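Local coordinates for protein ubiquitin-conjugating enzyme E2-21 kDa (Pichia angusta, PDB 5NL8) that probably accepts ubiquitin from an E1 enzyme as a cysteine thioester and attaches it to other proteins, a step needed for peroxisome biogenesis, at residues H29-V34 and A138-V143; W46-R51 and L65-P70; R51-S56 and L145-E150; K103-M108 and K181-E186. All blocks are in the same frame, centred on the assembly; numbering follows the deposited sequence.

Contact 1 of 4, residues H29-V34 and A138-V143; sequences HDTGIV and ALVAIV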
# COMPACT_ATOMS: atom_id res chain seq x y z
N HIS A 29 9.85 -6.61 -9.78
CA HIS A 29 9.35 -5.41 -10.45
C HIS A 29 7.93 -5.57 -10.98
O HIS A 29 7.23 -4.58 -11.20
CB HIS A 29 10.29 -5.02 -11.60
CG HIS A 29 11.58 -4.42 -11.14
ND1 HIS A 29 11.79 -4.01 -9.83
CD2 HIS A 29 12.72 -4.15 -11.80
CE1 HIS A 29 13.01 -3.52 -9.72
NE2 HIS A 29 13.60 -3.59 -10.90
N ASP A 30 7.50 -6.81 -11.19
CA ASP A 30 6.16 -7.05 -11.68
C ASP A 30 5.20 -7.41 -10.55
O ASP A 30 4.01 -7.66 -10.78
CB ASP A 30 6.16 -8.13 -12.76
CG ASP A 30 7.13 -7.84 -13.89
OD1 ASP A 30 7.07 -6.72 -14.44
OD2 ASP A 30 7.93 -8.73 -14.25
N THR A 31 5.72 -7.41 -9.32
CA THR A 31 4.89 -7.64 -8.14
C THR A 31 4.23 -6.34 -7.69
O THR A 31 3.19 -6.36 -7.04
CB THR A 31 5.70 -8.22 -6.98
OG1 THR A 31 6.59 -7.23 -6.46
CG2 THR A 31 6.49 -9.44 -7.42
N GLY A 32 4.86 -5.21 -8.01
CA GLY A 32 4.28 -3.91 -7.69
C GLY A 32 5.03 -3.13 -6.63
O GLY A 32 4.72 -1.97 -6.36
N ILE A 33 6.02 -3.77 -6.00
CA ILE A 33 6.86 -3.10 -5.03
C ILE A 33 7.78 -2.10 -5.72
O ILE A 33 8.55 -2.47 -6.61
CB ILE A 33 7.71 -4.09 -4.23
CG1 ILE A 33 6.82 -5.10 -3.50
CG2 ILE A 33 8.60 -3.35 -3.24
CD1 ILE A 33 7.59 -6.15 -2.75
N VAL A 34 7.70 -0.84 -5.31
CA VAL A 34 8.51 0.20 -5.92
C VAL A 34 9.62 0.67 -4.98
O VAL A 34 10.75 0.89 -5.42
CB VAL A 34 7.66 1.41 -6.35
CG1 VAL A 34 8.53 2.51 -6.93
CG2 VAL A 34 6.61 0.97 -7.36
N ALA A 138 4.18 -9.53 2.44
CA ALA A 138 3.11 -8.67 2.94
C ALA A 138 2.79 -7.57 1.93
O ALA A 138 1.62 -7.32 1.61
CB ALA A 138 3.49 -8.08 4.28
N LEU A 139 3.84 -6.92 1.42
CA LEU A 139 3.65 -5.89 0.39
C LEU A 139 2.92 -6.46 -0.83
O LEU A 139 1.91 -5.90 -1.30
CB LEU A 139 5.00 -5.29 -0.02
CG LEU A 139 5.73 -4.49 1.08
CD1 LEU A 139 7.09 -3.99 0.60
CD2 LEU A 139 4.87 -3.34 1.55
N VAL A 140 3.42 -7.59 -1.31
CA VAL A 140 2.80 -8.29 -2.44
C VAL A 140 1.33 -8.60 -2.15
O VAL A 140 0.47 -8.42 -3.01
CB VAL A 140 3.55 -9.60 -2.76
CG1 VAL A 140 2.77 -10.46 -3.74
CG2 VAL A 140 4.94 -9.29 -3.30
N ALA A 141 1.05 -9.01 -0.91
CA ALA A 141 -0.32 -9.30 -0.48
C ALA A 141 -1.22 -8.07 -0.60
O ALA A 141 -2.39 -8.18 -0.96
CB ALA A 141 -0.32 -9.81 0.95
N ILE A 142 -0.68 -6.90 -0.27
CA ILE A 142 -1.49 -5.67 -0.38
C ILE A 142 -1.73 -5.27 -1.84
O ILE A 142 -2.85 -4.85 -2.20
CB ILE A 142 -0.83 -4.52 0.38
CG1 ILE A 142 -1.11 -4.67 1.87
CG2 ILE A 142 -1.35 -3.17 -0.09
CD1 ILE A 142 0.09 -4.39 2.71
N VAL A 143 -0.70 -5.41 -2.67
CA VAL A 143 -0.87 -5.18 -4.10
C VAL A 143 -1.95 -6.11 -4.67
O VAL A 143 -2.77 -5.70 -5.49
CB VAL A 143 0.45 -5.37 -4.87
CG1 VAL A 143 0.22 -5.23 -6.37
CG2 VAL A 143 1.49 -4.37 -4.40

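Contact 2 of 4, residues W46-R51 and L65-P70; sequences WSAVIR and LEIDIP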
# COMPACT_ATOMS: atom_id res chain seq x y z
N TRP A 46 8.35 1.23 9.05
CA TRP A 46 8.76 1.26 7.65
C TRP A 46 7.88 2.13 6.76
O TRP A 46 6.68 2.26 6.98
CB TRP A 46 8.76 -0.16 7.08
CG TRP A 46 9.70 -1.06 7.78
CD1 TRP A 46 9.46 -1.76 8.93
CD2 TRP A 46 11.04 -1.35 7.41
NE1 TRP A 46 10.58 -2.47 9.29
CE2 TRP A 46 11.56 -2.24 8.37
CE3 TRP A 46 11.86 -0.94 6.34
CZ2 TRP A 46 12.86 -2.73 8.30
CZ3 TRP A 46 13.15 -1.43 6.28
CH2 TRP A 46 13.64 -2.31 7.25
N SER A 47 8.50 2.70 5.73
CA SER A 47 7.81 3.40 4.66
C SER A 47 7.99 2.63 3.36
O SER A 47 9.11 2.22 3.02
CB SER A 47 8.35 4.82 4.52
OG SER A 47 7.82 5.45 3.37
N ALA A 48 6.90 2.42 2.63
CA ALA A 48 6.98 1.71 1.35
C ALA A 48 6.25 2.46 0.25
O ALA A 48 5.42 3.33 0.51
CB ALA A 48 6.43 0.30 1.49
N VAL A 49 6.57 2.11 -1.00
CA VAL A 49 5.86 2.66 -2.15
C VAL A 49 5.48 1.52 -3.09
O VAL A 49 6.35 0.73 -3.49
CB VAL A 49 6.72 3.69 -2.93
CG1 VAL A 49 6.00 4.12 -4.20
CG2 VAL A 49 7.04 4.89 -2.05
N ILE A 50 4.19 1.42 -3.42
CA ILE A 50 3.70 0.37 -4.31
C ILE A 50 2.92 0.91 -5.51
O ILE A 50 2.33 1.99 -5.45
CB ILE A 50 2.78 -0.64 -3.57
CG1 ILE A 50 1.52 0.06 -3.03
CG2 ILE A 50 3.53 -1.34 -2.46
CD1 ILE A 50 0.48 -0.90 -2.46
N ARG A 51 2.93 0.14 -6.60
CA ARG A 51 2.21 0.48 -7.81
C ARG A 51 0.93 -0.33 -7.94
O ARG A 51 0.91 -1.52 -7.63
CB ARG A 51 3.10 0.26 -9.05
CG ARG A 51 2.40 0.48 -10.39
CD ARG A 51 3.36 0.28 -11.57
NE ARG A 51 4.38 1.32 -11.66
CZ ARG A 51 5.67 1.14 -11.40
NH1 ARG A 51 6.12 -0.06 -11.05
NH2 ARG A 51 6.52 2.15 -11.51
N LEU A 65 2.87 3.66 1.82
CA LEU A 65 2.41 2.83 2.91
C LEU A 65 3.27 3.04 4.14
O LEU A 65 4.47 3.32 4.03
CB LEU A 65 2.45 1.35 2.53
CG LEU A 65 1.64 0.83 1.35
CD1 LEU A 65 2.02 -0.61 1.08
CD2 LEU A 65 0.15 0.94 1.63
N GLU A 66 2.65 2.90 5.31
CA GLU A 66 3.37 2.89 6.57
C GLU A 66 3.15 1.55 7.27
O GLU A 66 2.02 1.04 7.33
CB GLU A 66 2.94 4.05 7.46
CG GLU A 66 3.60 4.05 8.83
CD GLU A 66 3.23 5.27 9.65
OE1 GLU A 66 3.06 6.36 9.06
OE2 GLU A 66 3.10 5.14 10.88
N ILE A 67 4.24 0.97 7.78
CA ILE A 67 4.23 -0.36 8.35
C ILE A 67 4.79 -0.37 9.76
O ILE A 67 5.92 0.03 9.99
CB ILE A 67 5.04 -1.34 7.49
CG1 ILE A 67 4.53 -1.33 6.04
CG2 ILE A 67 4.98 -2.74 8.06
CD1 ILE A 67 5.64 -1.50 5.02
N ASP A 68 3.99 -0.84 10.71
CA ASP A 68 4.42 -0.97 12.09
C ASP A 68 4.65 -2.44 12.43
O ASP A 68 3.79 -3.29 12.19
CB ASP A 68 3.38 -0.35 13.03
CG ASP A 68 3.19 1.14 12.80
OD1 ASP A 68 3.41 1.60 11.66
OD2 ASP A 68 2.84 1.85 13.76
N ILE A 69 5.83 -2.72 12.97
CA ILE A 69 6.25 -4.09 13.28
C ILE A 69 6.04 -4.41 14.76
O ILE A 69 6.48 -3.66 15.62
CB ILE A 69 7.74 -4.30 12.93
CG1 ILE A 69 7.98 -4.00 11.45
CG2 ILE A 69 8.17 -5.71 13.28
CD1 ILE A 69 7.19 -4.88 10.50
N PRO A 70 5.35 -5.53 15.05
CA PRO A 70 5.16 -5.97 16.43
C PRO A 70 6.44 -6.49 17.06
O PRO A 70 7.36 -6.88 16.34
CB PRO A 70 4.11 -7.08 16.31
CG PRO A 70 4.32 -7.62 14.93
CD PRO A 70 4.69 -6.43 14.09
O HOH W 1 5.28 6.18 5.05

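Contact 3 of 4, residues R51-S56 and L145-E150; sequences RGPDQS and LLANPE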
# COMPACT_ATOMS: atom_id res chain seq x y z
N ARG A 51 2.93 0.14 -6.60
CA ARG A 51 2.21 0.48 -7.81
C ARG A 51 0.93 -0.33 -7.94
O ARG A 51 0.91 -1.52 -7.63
CB ARG A 51 3.10 0.26 -9.05
CG ARG A 51 2.40 0.48 -10.39
CD ARG A 51 3.36 0.28 -11.57
NE ARG A 51 4.38 1.32 -11.66
CZ ARG A 51 5.67 1.14 -11.40
NH1 ARG A 51 6.12 -0.06 -11.05
NH2 ARG A 51 6.52 2.15 -11.51
N GLY A 52 -0.15 0.31 -8.37
CA GLY A 52 -1.40 -0.38 -8.63
C GLY A 52 -1.24 -1.44 -9.70
O GLY A 52 -0.66 -1.19 -10.75
N PRO A 53 -1.77 -2.65 -9.43
CA PRO A 53 -1.58 -3.81 -10.30
C PRO A 53 -2.26 -3.66 -11.65
O PRO A 53 -3.26 -2.95 -11.78
CB PRO A 53 -2.22 -4.95 -9.50
CG PRO A 53 -3.22 -4.28 -8.62
CD PRO A 53 -2.61 -2.95 -8.26
N ASP A 54 -1.72 -4.35 -12.65
CA ASP A 54 -2.22 -4.25 -14.02
C ASP A 54 -3.65 -4.74 -14.15
O ASP A 54 -4.06 -5.68 -13.47
CB ASP A 54 -1.32 -5.04 -14.96
CG ASP A 54 -0.00 -4.34 -15.23
OD1 ASP A 54 -0.03 -3.12 -15.49
OD2 ASP A 54 1.05 -5.01 -15.17
N GLN A 55 -4.40 -4.06 -15.02
CA GLN A 55 -5.77 -4.42 -15.39
C GLN A 55 -6.75 -4.22 -14.23
O GLN A 55 -7.88 -4.70 -14.27
CB GLN A 55 -5.82 -5.87 -15.90
CG GLN A 55 -5.03 -6.06 -17.19
CD GLN A 55 -5.16 -7.46 -17.78
OE1 GLN A 55 -4.79 -8.45 -17.15
NE2 GLN A 55 -5.69 -7.53 -18.99
N SER A 56 -6.30 -3.49 -13.21
CA SER A 56 -7.19 -3.05 -12.14
C SER A 56 -7.42 -1.55 -12.32
O SER A 56 -6.67 -0.89 -13.02
CB SER A 56 -6.59 -3.36 -10.76
OG SER A 56 -5.47 -2.52 -10.49
N LEU A 145 -4.42 -7.33 -2.88
CA LEU A 145 -5.66 -6.82 -2.30
C LEU A 145 -6.26 -5.71 -3.14
O LEU A 145 -7.49 -5.61 -3.26
CB LEU A 145 -5.42 -6.32 -0.87
CG LEU A 145 -6.65 -5.73 -0.17
CD1 LEU A 145 -7.73 -6.79 -0.01
CD2 LEU A 145 -6.27 -5.13 1.17
N LEU A 146 -5.41 -4.88 -3.74
CA LEU A 146 -5.90 -3.84 -4.63
C LEU A 146 -6.68 -4.41 -5.82
O LEU A 146 -7.61 -3.79 -6.33
CB LEU A 146 -4.75 -2.96 -5.13
CG LEU A 146 -4.17 -1.96 -4.12
CD1 LEU A 146 -3.15 -1.03 -4.78
CD2 LEU A 146 -5.28 -1.16 -3.45
N ALA A 147 -6.30 -5.61 -6.26
CA ALA A 147 -6.98 -6.25 -7.39
C ALA A 147 -8.09 -7.21 -6.94
O ALA A 147 -8.97 -7.53 -7.73
CB ALA A 147 -5.97 -7.00 -8.26
N ASN A 148 -8.04 -7.66 -5.69
CA ASN A 148 -9.03 -8.60 -5.19
C ASN A 148 -9.60 -8.22 -3.83
O ASN A 148 -9.21 -8.79 -2.81
CB ASN A 148 -8.44 -10.01 -5.10
CG ASN A 148 -7.88 -10.49 -6.42
OD1 ASN A 148 -6.69 -10.37 -6.68
ND2 ASN A 148 -8.75 -11.05 -7.25
N PRO A 149 -10.52 -7.25 -3.81
CA PRO A 149 -11.15 -6.85 -2.55
C PRO A 149 -12.06 -7.95 -2.00
O PRO A 149 -12.58 -8.75 -2.78
CB PRO A 149 -11.97 -5.61 -2.93
CG PRO A 149 -11.45 -5.19 -4.28
CD PRO A 149 -11.00 -6.44 -4.94
N GLU A 150 -12.23 -7.99 -0.69
CA GLU A 150 -13.21 -8.89 -0.09
C GLU A 150 -14.30 -8.09 0.63
O GLU A 150 -14.06 -7.51 1.69
CB GLU A 150 -12.54 -9.87 0.88
CG GLU A 150 -11.47 -9.26 1.77
CD GLU A 150 -10.09 -9.78 1.42
OE1 GLU A 150 -9.38 -10.26 2.33
OE2 GLU A 150 -9.70 -9.70 0.23

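Contact 4 of 4, residues K103-M108 and K181-E186; sequences KVCYKM and KYSAYE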
# COMPACT_ATOMS: atom_id res chain seq x y z
N LYS A 103 5.18 11.31 -8.65
CA LYS A 103 3.90 11.66 -8.05
C LYS A 103 3.19 10.45 -7.44
O LYS A 103 3.18 9.35 -8.00
CB LYS A 103 2.98 12.36 -9.07
CG LYS A 103 2.49 11.51 -10.23
CD LYS A 103 1.37 12.22 -11.00
CE LYS A 103 1.43 13.74 -10.85
NZ LYS A 103 0.22 14.41 -11.41
N VAL A 104 2.63 10.68 -6.26
CA VAL A 104 1.91 9.68 -5.50
C VAL A 104 0.50 10.18 -5.23
O VAL A 104 0.29 11.38 -5.00
CB VAL A 104 2.64 9.37 -4.17
CG1 VAL A 104 1.92 8.29 -3.40
CG2 VAL A 104 4.08 8.97 -4.44
N CYS A 105 -0.47 9.27 -5.27
CA CYS A 105 -1.85 9.59 -4.91
C CYS A 105 -2.04 9.47 -3.40
O CYS A 105 -1.65 8.47 -2.80
CB CYS A 105 -2.83 8.68 -5.64
SG CYS A 105 -4.55 9.00 -5.22
N TYR A 106 -2.65 10.48 -2.78
CA TYR A 106 -2.77 10.50 -1.33
C TYR A 106 -4.19 10.31 -0.82
O TYR A 106 -4.53 10.78 0.27
CB TYR A 106 -2.19 11.81 -0.78
CG TYR A 106 -0.69 11.87 -0.89
CD1 TYR A 106 0.12 11.12 -0.05
CD2 TYR A 106 -0.08 12.69 -1.83
CE1 TYR A 106 1.49 11.17 -0.15
CE2 TYR A 106 1.30 12.75 -1.94
CZ TYR A 106 2.08 11.99 -1.09
OH TYR A 106 3.45 12.04 -1.18
N LYS A 107 -5.02 9.64 -1.61
CA LYS A 107 -6.33 9.17 -1.16
C LYS A 107 -6.50 7.73 -1.64
O LYS A 107 -6.16 7.42 -2.78
CB LYS A 107 -7.46 10.05 -1.69
CG LYS A 107 -7.48 11.48 -1.16
CD LYS A 107 -8.02 11.55 0.27
CE LYS A 107 -8.25 13.00 0.69
NZ LYS A 107 -8.69 13.12 2.11
N MET A 108 -6.99 6.84 -0.78
CA MET A 108 -7.18 5.45 -1.17
C MET A 108 -8.63 4.99 -0.96
O MET A 108 -9.02 4.61 0.14
CB MET A 108 -6.23 4.53 -0.40
CG MET A 108 -6.51 3.03 -0.54
SD MET A 108 -6.78 2.46 -2.24
CE MET A 108 -5.12 2.56 -2.87
N LYS A 181 -7.27 13.65 -9.26
CA LYS A 181 -7.41 14.91 -8.55
C LYS A 181 -6.57 15.06 -7.28
O LYS A 181 -6.28 16.19 -6.86
CB LYS A 181 -8.88 15.13 -8.19
CG LYS A 181 -9.68 15.80 -9.30
CD LYS A 181 -8.96 17.05 -9.79
CE LYS A 181 -9.85 17.89 -10.69
NZ LYS A 181 -9.13 19.10 -11.18
N TYR A 182 -6.16 13.96 -6.68
CA TYR A 182 -5.50 14.02 -5.37
C TYR A 182 -4.08 13.46 -5.35
O TYR A 182 -3.68 12.81 -4.38
CB TYR A 182 -6.37 13.30 -4.34
CG TYR A 182 -7.66 14.02 -4.04
CD1 TYR A 182 -7.72 15.02 -3.08
CD2 TYR A 182 -8.83 13.70 -4.72
CE1 TYR A 182 -8.90 15.68 -2.80
CE2 TYR A 182 -10.02 14.35 -4.45
CZ TYR A 182 -10.05 15.34 -3.48
OH TYR A 182 -11.23 16.00 -3.21
N SER A 183 -3.30 13.74 -6.40
CA SER A 183 -1.92 13.27 -6.49
C SER A 183 -0.92 14.43 -6.45
O SER A 183 -1.20 15.51 -6.97
CB SER A 183 -1.70 12.46 -7.77
OG SER A 183 -2.44 11.25 -7.75
N ALA A 184 0.25 14.19 -5.86
CA ALA A 184 1.27 15.23 -5.73
C ALA A 184 2.67 14.62 -5.65
O ALA A 184 2.81 13.42 -5.55
CB ALA A 184 1.00 16.09 -4.51
N TYR A 185 3.70 15.46 -5.67
CA TYR A 185 5.08 14.99 -5.67
C TYR A 185 5.44 14.22 -4.39
O TYR A 185 4.63 14.11 -3.48
CB TYR A 185 6.04 16.17 -5.84
CG TYR A 185 6.29 16.96 -4.57
CD1 TYR A 185 7.56 17.06 -4.03
CD2 TYR A 185 5.25 17.62 -3.92
CE1 TYR A 185 7.80 17.78 -2.87
CE2 TYR A 185 5.47 18.34 -2.76
CZ TYR A 185 6.75 18.42 -2.24
OH TYR A 185 6.97 19.13 -1.09
N GLU A 186 6.67 13.70 -4.35
CA GLU A 186 7.22 13.02 -3.17
C GLU A 186 6.42 11.78 -2.79
O GLU A 186 7.00 10.75 -2.42
CB GLU A 186 7.28 14.00 -1.99
CG GLU A 186 6.83 13.41 -0.67
CD GLU A 186 6.79 14.45 0.43
OE1 GLU A 186 7.52 15.46 0.31
OE2 GLU A 186 6.02 14.26 1.39

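Contact 1 of 4, residues H29-V34 and A138-V143
Ile33 and Leu139 meet where the first strand of the antiparallel sheet of the ubiquitin-conjugating (UBC) fold lies against helix 135-147. The contact is mainly apolar. Ile33 sends CG1 beside its own backbone N (chi1 -58°), and the extended branch carries CD1 onto the helix. There CD1 lies 3.9 Å from Leu139 CB and 4.1 Å from Val140 CG2, with the Ile33 and Leu139 side chains crossing at about a right angle. Leu139 continues past the strand to rest on Ala48, Leu65 and Ile67 of the next two strands. Cutting Ile33 back to alanine is likely to leave Leu139 CB without its main cover from the strand and Val140 CG2 with Thr31 alone across this contact. Thr31 offers its CB to Val140 CG2 at 3.9 Å, while its hydroxyl is hydrogen-bonded to the carbonyl of Ile28.

Close backbone-to-side-chain packing makes up the rest. Gly32 has a positive phi of 111°, at which a side chain would press on the preceding carbonyl oxygen and also run into Val143. The chain can therefore approach the helix closely, and all three side-chain carbons of Val143 gather round Thr31 O, with CG1 only 3.2 Å from it.

Contact 2 of 4, residues W46-R51 and L65-P70
Trp46 sets CG anti to its carbonyl carbon (chi1 -61°), which lets the indole lie edge-on against Ile69: Trp46 CD1 is 3.7 Å from Ile69 CG1, near the ring plane. In Ile50, with CG1 between its backbone N and carbonyl carbon (chi1 63°) and the branch extended beyond it, CD1 lies 3.9 Å from Leu65 CD1. The two side chains cross at about a right angle.

Between these ends, strands 45-51 and 62-68 form an antiparallel beta hairpin. Trp46 with Ile67 and Ala48 with Leu65 are hydrogen-bonded pairs, joined by Trp46 N to Ile67 O, Ile67 N to Trp46 O, Ala48 N to Leu65 O and Leu65 N to Ala48 O, each 2.9 Å. Ser47 with Glu66 is the non-hydrogen-bonded pair, flanked by CA-H...O contacts. On the face of Trp46, Ala48, Leu65 and Ile67, the CD1 of Ile67 sits 4.0 Å from Ala48 CB. Helix 135-147 covers this side through Leu139 on Ala48 and Ile142 on Ile50.

The Ser47 and Glu66 pair is the polar part of the other face. A water joins Ser47 OG to Leu65 O, which thus receives both the amide of Ala48 and the water. The pairing thus sets an apolar side under helix 135-147 against a polar pair, Ser47 and Glu66, whose groups are met by water, by Lys64 on Ser47 OG and by a salt bridge from Arg45 to Glu66.

Contact 3 of 4, residues R51-S56 and L145-E150
Leu146 meets Pro53 from its first side-chain carbon onward. Its CB lies 3.8 Å from Pro53 CD and 4.0 Å from Pro53 CG, so that the leucine stem runs across the ring at about a right angle. CG is held anti to the carbonyl carbon (chi1 -75°), and from there the branches part. CD1 stays with the 51-56 segment, 4.0 Å from Pro53 CD and 4.3 Å from Gly52 CA. CD2 leaves it for Met108.

Ala147, one residue on, adds its CB against Pro53 CG at 3.9 Å, so the ring is gripped by two successive residues, Leu146 and Ala147. A glycine in place of Pro53 would probably leave both Leu146 CB and Ala147 CB facing a gap, and would free the backbone that the ring now stiffens.

The 51-56 segment leads out of the second sheet strand of the UBC fold into the loop before the third. It folds into a type II beta turn from Pro53 to Ser56, with Gln55 at positive phi (69°). The Ser56 to Pro53 backbone bond is weak; Ser56 OG reinforces it by donating to Pro53 O at 2.6 Å.

The 145-150 segment is also tied to the His-Pro-Asn signature of E2 enzymes: His110 NE2 is hydrogen-bonded to Leu145 O and Asn112 ND2 to Glu150 O.

Contact 4 of 4, residues K103-M108 and K181-E186
Val104 and Ala184 face each other as the hydrogen-bonded pair of a short antiparallel two-stranded sheet: Val104 N donates to Ala184 O at 2.8 Å, and Ala184 N returns a bond to Val104 O at 2.9 Å. A third bond, almost straight at 175°, runs from Tyr106 N to Tyr182 O over 3.0 Å and extends the pairing past the strand end. Between them Cys105 and Ser183 come near, their CA atoms 4.0 Å apart, and Ser183 OG settles 3.3 Å from Cys105 CB.

Side chains close the flanks. The Tyr106 ring reaches back along the 181-186 segment, its CE2 4.2 Å from Ala184 CB, while Tyr185 O lies at the ring edge, in plane, and takes a weak hydrogen bond from the phenol OH. Lys107 carries CG beside its backbone N (chi1 -66°), placing it 3.8 Å from Tyr182 CB; the chain bends at the next torsion, and NZ is hydrogen-bonded to Phe85 O.

Further out, Phe85 stacks on the Tyr106 ring, and Ser183 OG is tied to Ile179 O in the last turn of helix 168-181, from which strand 183-184 follows directly. Helix 87-94 packs on Tyr106, Tyr182 and Ala184, its Gln94 bonding Ser183 O, whereas Cys105 touches Trp63 of strand 62-68.

Contacts 1, 2 and 3 form one continuous body. Strand 33-38 and the residue before it are joined to strand 45-51 by probable hydrogen bonds, Val34 N to Val49 O and Arg51 N to Gly32 O, both 2.8 Å, which tie contact 1 to contact 2. Contacts 1 and 3 use successive parts of helix 135-147, with Val143 O 3.5 Å from Pro53 CG, and contact 3 takes over from contact 2 at the shared Arg51. Contact 4, centred about 16 to 18 Å from the others, touches contact 3 through Leu146 CD2 and Met108 CE, 3.8 Å apart, and touches neither contact 1 nor contact 2. None contains the predicted thioester cysteine, Cys121, but Ile142 of contact 1 packs on Ile120, the residue just before it.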